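Long-range contact in coat protein (Sulfolobus turreted icosahedral virus, PDB 2BBD), which serves as the major capsid protein of an archaeal virus and probably builds its icosahedral shell from double jelly-roll subunits: residues 56-70 and 128-141. Sequence-based numbering, arbitrary orientation.
Sequences FPYNLVQTFNLSYEG and VQNIILSILTGQAP
Gln62 and Thr63 both turn their backbone N-H groups to one carbonyl, Leu136 O, and this shared acceptor marks a classic beta bulge between two otherwise regular antiparallel strands. The Thr63 bond is the longer but straighter one, with 3.2 Å from Thr63 N to Leu136 O and 159° at the hydrogen; that from Gln62 N is bent to 131°. The Gln62 side chain can be followed outward from here. Its CB rests 3.4 Å from Leu136 O. With CG anti to the backbone N (chi1 -176°) and the chain extended beyond, the side chain runs alongside that of Leu136, pointing the same way, so that CG and CD pass the Leu136 CD2 methyl. At the tip the two amide atoms part: NE2 comes within 3.4 Å of Leu136 CD2, whereas OE1 accepts a bond from a water that also donates to Thr137 O. Thr63 OG1 reaches the same leucine, 3.5 Å from Leu136 CB.

Strands 61-68 and 131-137 are neighbours within a sheet of the first of two jelly-roll domains, an arrangement consistent with the double jelly-roll capsid lineage, and strands 19-24 and 72-78 continue the sheet on their outer edges. Beyond the bulge, paired bonds link Asn65 with Ser134 and Ser67 with Ile132. Phe64, Leu66, Leu133 and Ile135 face the buried side, where strand 108-123 brings Trp116 and Phe118 edge-to-face with Phe64. Across the strands, Ile135 CG1 meets the edge of the Phe64 ring, 3.7 Å from Phe64 CE1; from the ring's own strand, Val61 CG1 lies over one face. At the far end Tyr68 crosses Val128 at about a right angle, CD2 being 3.8 Å from Val128 CB, and Glu69 N donates to Gln129 O at 2.7 Å.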
ATOM      1  N   PHE A  56       8.217  -0.100  12.673  1.00 21.08           N
ATOM      2  CA  PHE A  56       9.293  -1.060  12.451  1.00 19.65           C
ATOM      3  C   PHE A  56       8.592  -2.415  12.557  1.00 21.29           C
ATOM      4  O   PHE A  56       7.659  -2.577  13.349  1.00 23.11           O
ATOM      5  CB  PHE A  56      10.377  -0.932  13.533  1.00 21.73           C
ATOM      6  CG  PHE A  56      11.325  -2.111  13.593  1.00 23.28           C
ATOM      7  CD1 PHE A  56      10.984  -3.261  14.304  1.00 21.16           C
ATOM      8  CD2 PHE A  56      12.536  -2.092  12.904  1.00 21.53           C
ATOM      9  CE1 PHE A  56      11.832  -4.376  14.328  1.00 18.97           C
ATOM     10  CE2 PHE A  56      13.389  -3.201  12.922  1.00 20.59           C
ATOM     11  CZ  PHE A  56      13.035  -4.347  13.634  1.00 17.74           C
ATOM     12  N   PRO A  57       9.029  -3.419  11.783  1.00 21.32           N
ATOM     13  CA  PRO A  57      10.120  -3.451  10.804  1.00 20.15           C
ATOM     14  C   PRO A  57       9.772  -3.009   9.368  1.00 20.78           C
ATOM     15  O   PRO A  57      10.651  -2.970   8.500  1.00 22.24           O
ATOM     16  CB  PRO A  57      10.572  -4.908  10.869  1.00 19.52           C
ATOM     17  CG  PRO A  57       9.264  -5.632  11.011  1.00 18.94           C
ATOM     18  CD  PRO A  57       8.476  -4.770  12.000  1.00 19.01           C
ATOM     19  N   TYR A  58       8.510  -2.666   9.115  1.00 20.99           N
ATOM     20  CA  TYR A  58       8.108  -2.249   7.773  1.00 19.89           C
ATOM     21  C   TYR A  58       8.851  -1.026   7.261  1.00 20.81           C
ATOM     22  O   TYR A  58       9.056  -0.902   6.050  1.00 21.17           O
ATOM     23  CB  TYR A  58       6.604  -1.976   7.702  1.00 18.23           C
ATOM     24  CG  TYR A  58       5.760  -3.213   7.876  1.00 17.55           C
ATOM     25  CD1 TYR A  58       5.917  -4.313   7.033  1.00 17.92           C
ATOM     26  CD2 TYR A  58       4.791  -3.281   8.875  1.00 17.03           C
ATOM     27  CE1 TYR A  58       5.129  -5.446   7.181  1.00 19.21           C
ATOM     28  CE2 TYR A  58       3.998  -4.411   9.030  1.00 18.52           C
ATOM     29  CZ  TYR A  58       4.170  -5.486   8.183  1.00 20.13           C
ATOM     30  OH  TYR A  58       3.380  -6.593   8.329  1.00 21.34           O
ATOM     31  N   ASN A  59       9.244  -0.121   8.163  1.00 19.84           N
ATOM     32  CA  ASN A  59       9.956   1.071   7.724  1.00 19.80           C
ATOM     33  C   ASN A  59      11.435   0.821   7.388  1.00 21.40           C
ATOM     34  O   ASN A  59      12.219   1.765   7.236  1.00 20.44           O
ATOM     35  CB  ASN A  59       9.819   2.210   8.743  1.00 19.02           C
ATOM     36  CG  ASN A  59      10.453   1.898  10.080  1.00 19.96           C
ATOM     37  OD1 ASN A  59      11.003   0.820  10.298  1.00 24.02           O
ATOM     38  ND2 ASN A  59      10.376   2.854  10.991  1.00 19.62           N
ATOM     39  N   LEU A  60      11.820  -0.450   7.289  1.00 21.64           N
ATOM     40  CA  LEU A  60      13.188  -0.778   6.884  1.00 20.06           C
ATOM     41  C   LEU A  60      13.256  -0.533   5.372  1.00 21.79           C
ATOM     42  O   LEU A  60      14.330  -0.580   4.759  1.00 20.79           O
ATOM     43  CB  LEU A  60      13.539  -2.228   7.217  1.00 20.67           C
ATOM     44  CG  LEU A  60      13.812  -2.510   8.702  1.00 18.62           C
ATOM     45  CD1 LEU A  60      14.198  -3.974   8.870  1.00 18.54           C
ATOM     46  CD2 LEU A  60      14.936  -1.605   9.208  1.00 18.41           C
ATOM     47  N   VAL A  61      12.083  -0.304   4.777  1.00 19.98           N
ATOM     48  CA  VAL A  61      11.986   0.049   3.367  1.00 18.52           C
ATOM     49  C   VAL A  61      11.321   1.408   3.414  1.00 19.83           C
ATOM     50  O   VAL A  61      10.252   1.558   4.016  1.00 21.77           O
ATOM     51  CB  VAL A  61      11.089  -0.914   2.530  1.00 19.96           C
ATOM     52  CG1 VAL A  61      10.658  -0.216   1.241  1.00 20.02           C
ATOM     53  CG2 VAL A  61      11.866  -2.182   2.145  1.00 15.46           C
ATOM     54  N   GLN A  62      11.968   2.412   2.830  1.00 19.77           N
ATOM     55  CA  GLN A  62      11.395   3.746   2.820  1.00 19.78           C
ATOM     56  C   GLN A  62      10.227   3.806   1.832  1.00 21.87           C
ATOM     57  O   GLN A  62       9.108   4.143   2.219  1.00 23.58           O
ATOM     58  CB  GLN A  62      12.456   4.795   2.464  1.00 20.00           C
ATOM     59  CG  GLN A  62      11.939   6.230   2.522  1.00 19.60           C
ATOM     60  CD  GLN A  62      13.054   7.263   2.615  1.00 23.86           C
ATOM     61  OE1 GLN A  62      13.894   7.201   3.519  1.00 23.74           O
ATOM     62  NE2 GLN A  62      13.059   8.228   1.687  1.00 20.88           N
ATOM     63  N   THR A  63      10.473   3.474   0.564  1.00 21.60           N
ATOM     64  CA  THR A  63       9.400   3.501  -0.432  1.00 22.48           C
ATOM     65  C   THR A  63       9.515   2.410  -1.492  1.00 21.56           C
ATOM     66  O   THR A  63      10.613   1.947  -1.815  1.00 21.25           O
ATOM     67  CB  THR A  63       9.340   4.852  -1.197  1.00 22.88           C
ATOM     68  OG1 THR A  63      10.524   4.997  -1.986  1.00 30.63           O
ATOM     69  CG2 THR A  63       9.232   6.029  -0.246  1.00 21.50           C
ATOM     70  N   PHE A  64       8.364   2.001  -2.013  1.00 21.40           N
ATOM     71  CA  PHE A  64       8.290   1.019  -3.089  1.00 20.59           C
ATOM     72  C   PHE A  64       7.701   1.739  -4.284  1.00 22.59           C
ATOM     73  O   PHE A  64       6.691   2.441  -4.157  1.00 22.48           O
ATOM     74  CB  PHE A  64       7.341  -0.137  -2.775  1.00 19.42           C
ATOM     75  CG  PHE A  64       7.903  -1.161  -1.849  1.00 20.49           C
ATOM     76  CD1 PHE A  64       8.984  -1.940  -2.225  1.00 20.64           C
ATOM     77  CD2 PHE A  64       7.314  -1.385  -0.608  1.00 20.67           C
ATOM     78  CE1 PHE A  64       9.469  -2.939  -1.379  1.00 22.14           C
ATOM     79  CE2 PHE A  64       7.789  -2.374   0.238  1.00 22.79           C
ATOM     80  CZ  PHE A  64       8.869  -3.154  -0.149  1.00 20.76           C
ATOM     81  N   ASN A  65       8.320   1.568  -5.442  1.00 23.03           N
ATOM     82  CA  ASN A  65       7.786   2.170  -6.650  1.00 24.27           C
ATOM     83  C   ASN A  65       7.728   1.126  -7.758  1.00 21.55           C
ATOM     84  O   ASN A  65       8.755   0.584  -8.172  1.00 21.98           O
ATOM     85  CB  ASN A  65       8.633   3.366  -7.080  1.00 25.99           C
ATOM     86  CG  ASN A  65       8.013   4.120  -8.228  1.00 32.93           C
ATOM     87  OD1 ASN A  65       8.058   3.677  -9.386  1.00 35.50           O
ATOM     88  ND2 ASN A  65       7.408   5.259  -7.920  1.00 35.69           N
ATOM     89  N   LEU A  66       6.520   0.830  -8.225  1.00 22.00           N
ATOM     90  CA  LEU A  66       6.336  -0.152  -9.293  1.00 22.27           C
ATOM     91  C   LEU A  66       5.830   0.588 -10.523  1.00 25.02           C
ATOM     92  O   LEU A  66       4.781   1.243 -10.489  1.00 24.75           O
ATOM     93  CB  LEU A  66       5.334  -1.234  -8.884  1.00 23.48           C
ATOM     94  CG  LEU A  66       5.109  -2.327  -9.935  1.00 22.96           C
ATOM     95  CD1 LEU A  66       6.405  -3.117 -10.140  1.00 25.65           C
ATOM     96  CD2 LEU A  66       3.995  -3.248  -9.498  1.00 21.90           C
ATOM     97  N   SER A  67       6.597   0.498 -11.603  1.00 24.40           N
ATOM     98  CA  SER A  67       6.243   1.179 -12.832  1.00 26.50           C
ATOM     99  C   SER A  67       6.713   0.417 -14.072  1.00 27.60           C
ATOM    100  O   SER A  67       7.538  -0.490 -13.986  1.00 26.19           O
ATOM    101  CB  SER A  67       6.870   2.573 -12.827  1.00 27.82           C
ATOM    102  OG  SER A  67       8.274   2.472 -12.948  1.00 31.87           O
ATOM    103  N   TYR A  68       6.166   0.795 -15.224  1.00 30.05           N
ATOM    104  CA  TYR A  68       6.531   0.180 -16.495  1.00 30.43           C
ATOM    105  C   TYR A  68       6.543   1.266 -17.563  1.00 31.02           C
ATOM    106  O   TYR A  68       5.954   2.335 -17.381  1.00 31.22           O
ATOM    107  CB  TYR A  68       5.545  -0.934 -16.877  1.00 30.06           C
ATOM    108  CG  TYR A  68       4.119  -0.474 -17.059  1.00 32.07           C
ATOM    109  CD1 TYR A  68       3.305  -0.203 -15.962  1.00 31.68           C
ATOM    110  CD2 TYR A  68       3.593  -0.279 -18.334  1.00 32.38           C
ATOM    111  CE1 TYR A  68       1.998   0.257 -16.132  1.00 30.58           C
ATOM    112  CE2 TYR A  68       2.295   0.178 -18.516  1.00 31.86           C
ATOM    113  CZ  TYR A  68       1.502   0.449 -17.414  1.00 32.91           C
ATOM    114  OH  TYR A  68       0.231   0.940 -17.596  1.00 30.56           O
ATOM    115  N   GLU A  69       7.240   0.995 -18.662  1.00 31.07           N
ATOM    116  CA  GLU A  69       7.350   1.944 -19.761  1.00 33.85           C
ATOM    117  C   GLU A  69       7.868   3.292 -19.304  1.00 34.33           C
ATOM    118  O   GLU A  69       7.527   4.326 -19.875  1.00 34.99           O
ATOM    119  CB  GLU A  69       6.003   2.110 -20.455  1.00 33.94           C
ATOM    120  CG  GLU A  69       5.780   1.081 -21.535  1.00 40.43           C
ATOM    121  CD  GLU A  69       4.338   1.020 -21.977  1.00 46.04           C
ATOM    122  OE1 GLU A  69       3.712   2.096 -22.104  1.00 48.03           O
ATOM    123  OE2 GLU A  69       3.836  -0.105 -22.203  1.00 49.14           O
ATOM    124  N   GLY A  70       8.683   3.264 -18.256  1.00 35.87           N
ATOM    125  CA  GLY A  70       9.281   4.473 -17.726  1.00 37.16           C
ATOM    126  C   GLY A  70       8.412   5.428 -16.927  1.00 38.44           C
ATOM    127  O   GLY A  70       8.777   5.814 -15.818  1.00 41.14           O
ATOM    128  N   VAL A 128       3.878  -4.966 -22.524  1.00 30.78           N
ATOM    129  CA  VAL A 128       4.490  -3.697 -22.146  1.00 29.58           C
ATOM    130  C   VAL A 128       6.008  -3.839 -22.051  1.00 30.05           C
ATOM    131  O   VAL A 128       6.542  -4.944 -22.129  1.00 29.42           O
ATOM    132  CB  VAL A 128       3.957  -3.191 -20.778  1.00 29.86           C
ATOM    133  CG1 VAL A 128       2.432  -3.128 -20.789  1.00 28.93           C
ATOM    134  CG2 VAL A 128       4.452  -4.097 -19.664  1.00 27.64           C
ATOM    135  N   GLN A 129       6.685  -2.711 -21.866  1.00 29.28           N
ATOM    136  CA  GLN A 129       8.136  -2.681 -21.763  1.00 33.08           C
ATOM    137  C   GLN A 129       8.627  -2.188 -20.412  1.00 32.36           C
ATOM    138  O   GLN A 129       7.970  -1.391 -19.749  1.00 33.30           O
ATOM    139  CB  GLN A 129       8.725  -1.754 -22.836  1.00 37.75           C
ATOM    140  CG  GLN A 129       8.429  -2.163 -24.270  1.00 45.17           C
ATOM    141  CD  GLN A 129       9.442  -3.146 -24.813  1.00 49.26           C
ATOM    142  OE1 GLN A 129       9.788  -4.131 -24.153  1.00 51.98           O
ATOM    143  NE2 GLN A 129       9.924  -2.889 -26.029  1.00 50.73           N
ATOM    144  N   ASN A 130       9.795  -2.680 -20.025  1.00 30.77           N
ATOM    145  CA  ASN A 130      10.473  -2.269 -18.802  1.00 29.60           C
ATOM    146  C   ASN A 130       9.669  -2.120 -17.503  1.00 27.83           C
ATOM    147  O   ASN A 130       9.415  -1.002 -17.037  1.00 26.15           O
ATOM    148  CB  ASN A 130      11.223  -0.972 -19.098  1.00 31.68           C
ATOM    149  CG  ASN A 130      12.175  -1.110 -20.289  1.00 36.30           C
ATOM    150  OD1 ASN A 130      12.266  -0.221 -21.140  1.00 34.40           O
ATOM    151  ND2 ASN A 130      12.889  -2.233 -20.347  1.00 36.14           N
ATOM    152  N   ILE A 131       9.276  -3.249 -16.922  1.00 25.00           N
ATOM    153  CA  ILE A 131       8.558  -3.230 -15.655  1.00 24.98           C
ATOM    154  C   ILE A 131       9.657  -3.153 -14.593  1.00 24.84           C
ATOM    155  O   ILE A 131      10.502  -4.043 -14.505  1.00 27.50           O
ATOM    156  CB  ILE A 131       7.749  -4.516 -15.430  1.00 25.23           C
ATOM    157  CG1 ILE A 131       6.780  -4.741 -16.599  1.00 26.10           C
ATOM    158  CG2 ILE A 131       6.972  -4.409 -14.116  1.00 24.80           C
ATOM    159  CD1 ILE A 131       6.016  -6.065 -16.527  1.00 23.56           C
ATOM    160  N   ILE A 132       9.650  -2.091 -13.797  1.00 24.57           N
ATOM    161  CA  ILE A 132      10.669  -1.914 -12.767  1.00 23.90           C
ATOM    162  C   ILE A 132      10.118  -1.715 -11.365  1.00 22.98           C
ATOM    163  O   ILE A 132       9.284  -0.842 -11.140  1.00 23.88           O
ATOM    164  CB  ILE A 132      11.575  -0.692 -13.089  1.00 23.63           C
ATOM    165  CG1 ILE A 132      12.317  -0.918 -14.409  1.00 25.77           C
ATOM    166  CG2 ILE A 132      12.572  -0.466 -11.955  1.00 24.74           C
ATOM    167  CD1 ILE A 132      13.026   0.320 -14.916  1.00 32.03           C
ATOM    168  N   LEU A 133      10.586  -2.537 -10.429  1.00 22.67           N
ATOM    169  CA  LEU A 133      10.196  -2.407  -9.029  1.00 23.90           C
ATOM    170  C   LEU A 133      11.381  -1.738  -8.333  1.00 22.45           C
ATOM    171  O   LEU A 133      12.443  -2.334  -8.188  1.00 24.14           O
ATOM    172  CB  LEU A 133       9.934  -3.773  -8.391  1.00 21.80           C
ATOM    173  CG  LEU A 133       9.782  -3.733  -6.861  1.00 25.44           C
ATOM    174  CD1 LEU A 133       8.554  -2.920  -6.458  1.00 22.38           C
ATOM    175  CD2 LEU A 133       9.671  -5.142  -6.331  1.00 23.79           C
ATOM    176  N   SER A 134      11.205  -0.493  -7.917  1.00 22.26           N
ATOM    177  CA  SER A 134      12.274   0.217  -7.246  1.00 22.45           C
ATOM    178  C   SER A 134      12.080   0.192  -5.734  1.00 22.25           C
ATOM    179  O   SER A 134      11.031   0.573  -5.218  1.00 20.91           O
ATOM    180  CB  SER A 134      12.339   1.659  -7.746  1.00 22.90           C
ATOM    181  OG  SER A 134      12.494   1.690  -9.156  1.00 28.01           O
ATOM    182  N   ILE A 135      13.090  -0.286  -5.022  1.00 23.01           N
ATOM    183  CA  ILE A 135      13.005  -0.323  -3.569  1.00 22.43           C
ATOM    184  C   ILE A 135      14.021   0.640  -2.996  1.00 21.81           C
ATOM    185  O   ILE A 135      15.230   0.428  -3.136  1.00 23.24           O
ATOM    186  CB  ILE A 135      13.310  -1.726  -2.996  1.00 21.17           C
ATOM    187  CG1 ILE A 135      12.391  -2.763  -3.629  1.00 19.52           C
ATOM    188  CG2 ILE A 135      13.105  -1.732  -1.464  1.00 18.56           C
ATOM    189  CD1 ILE A 135      12.729  -4.187  -3.223  1.00 20.78           C
ATOM    190  N   LEU A 136      13.533   1.720  -2.393  1.00 22.41           N
ATOM    191  CA  LEU A 136      14.413   2.682  -1.738  1.00 20.96           C
ATOM    192  C   LEU A 136      14.446   2.210  -0.289  1.00 22.28           C
ATOM    193  O   LEU A 136      13.433   2.273   0.424  1.00 20.83           O
ATOM    194  CB  LEU A 136      13.853   4.103  -1.817  1.00 20.29           C
ATOM    195  CG  LEU A 136      14.615   5.156  -0.978  1.00 22.67           C
ATOM    196  CD1 LEU A 136      16.099   5.249  -1.392  1.00 18.61           C
ATOM    197  CD2 LEU A 136      13.924   6.491  -1.145  1.00 18.41           C
ATOM    198  N   THR A 137      15.595   1.702   0.144  1.00 20.93           N
ATOM    199  CA  THR A 137      15.695   1.205   1.505  1.00 20.70           C
ATOM    200  C   THR A 137      15.670   2.318   2.530  1.00 21.89           C
ATOM    201  O   THR A 137      15.993   3.468   2.226  1.00 22.55           O
ATOM    202  CB  THR A 137      16.974   0.407   1.723  1.00 21.20           C
ATOM    203  OG1 THR A 137      18.106   1.258   1.487  1.00 23.55           O
ATOM    204  CG2 THR A 137      17.003  -0.815   0.793  1.00 18.49           C
ATOM    205  N   GLY A 138      15.278   1.964   3.749  1.00 22.87           N
ATOM    206  CA  GLY A 138      15.241   2.932   4.822  1.00 22.29           C
ATOM    207  C   GLY A 138      16.587   2.947   5.529  1.00 23.08           C
ATOM    208  O   GLY A 138      17.613   2.598   4.945  1.00 23.12           O
ATOM    209  N   GLN A 139      16.580   3.337   6.796  1.00 22.62           N
ATOM    210  CA  GLN A 139      17.800   3.412   7.594  1.00 25.87           C
ATOM    211  C   GLN A 139      17.819   2.266   8.615  1.00 26.86           C
ATOM    212  O   GLN A 139      16.783   1.676   8.917  1.00 26.83           O
ATOM    213  CB  GLN A 139      17.822   4.762   8.310  1.00 27.63           C
ATOM    214  CG  GLN A 139      19.193   5.327   8.654  1.00 38.92           C
ATOM    215  CD  GLN A 139      20.019   5.698   7.443  1.00 36.56           C
ATOM    216  OE1 GLN A 139      19.558   6.397   6.540  1.00 39.56           O
ATOM    217  NE2 GLN A 139      21.257   5.238   7.425  1.00 42.12           N
ATOM    218  N   ALA A 140      18.991   1.939   9.145  1.00 26.79           N
ATOM    219  CA  ALA A 140      19.082   0.876  10.143  1.00 25.40           C
ATOM    220  C   ALA A 140      18.700   1.454  11.500  1.00 24.76           C
ATOM    221  O   ALA A 140      19.010   2.608  11.796  1.00 23.59           O
ATOM    222  CB  ALA A 140      20.500   0.329  10.197  1.00 26.36           C
ATOM    223  N   PRO A 141      18.000   0.674  12.339  1.00 24.31           N
ATOM    224  CA  PRO A 141      17.650   1.242  13.644  1.00 25.58           C
ATOM    225  C   PRO A 141      18.934   1.531  14.418  1.00 25.12           C
ATOM    226  O   PRO A 141      19.963   0.893  14.195  1.00 25.21           O
ATOM    227  CB  PRO A 141      16.826   0.134  14.299  1.00 26.32           C
ATOM    228  CG  PRO A 141      16.205  -0.560  13.118  1.00 25.08           C
ATOM    229  CD  PRO A 141      17.359  -0.636  12.145  1.00 23.31           C
TER
HETATM  230  O   HOH W   1      16.352   6.003   2.807  1.00 26.08           O
HETATM  231  O   HOH W   2      10.980   3.549  -4.412  1.00 32.97           O
HETATM  232  O   HOH W   3      10.107   1.661 -10.405  1.00 28.24           O
HETATM  233  O   HOH W   4       9.879   1.623 -16.227  1.00 51.73           O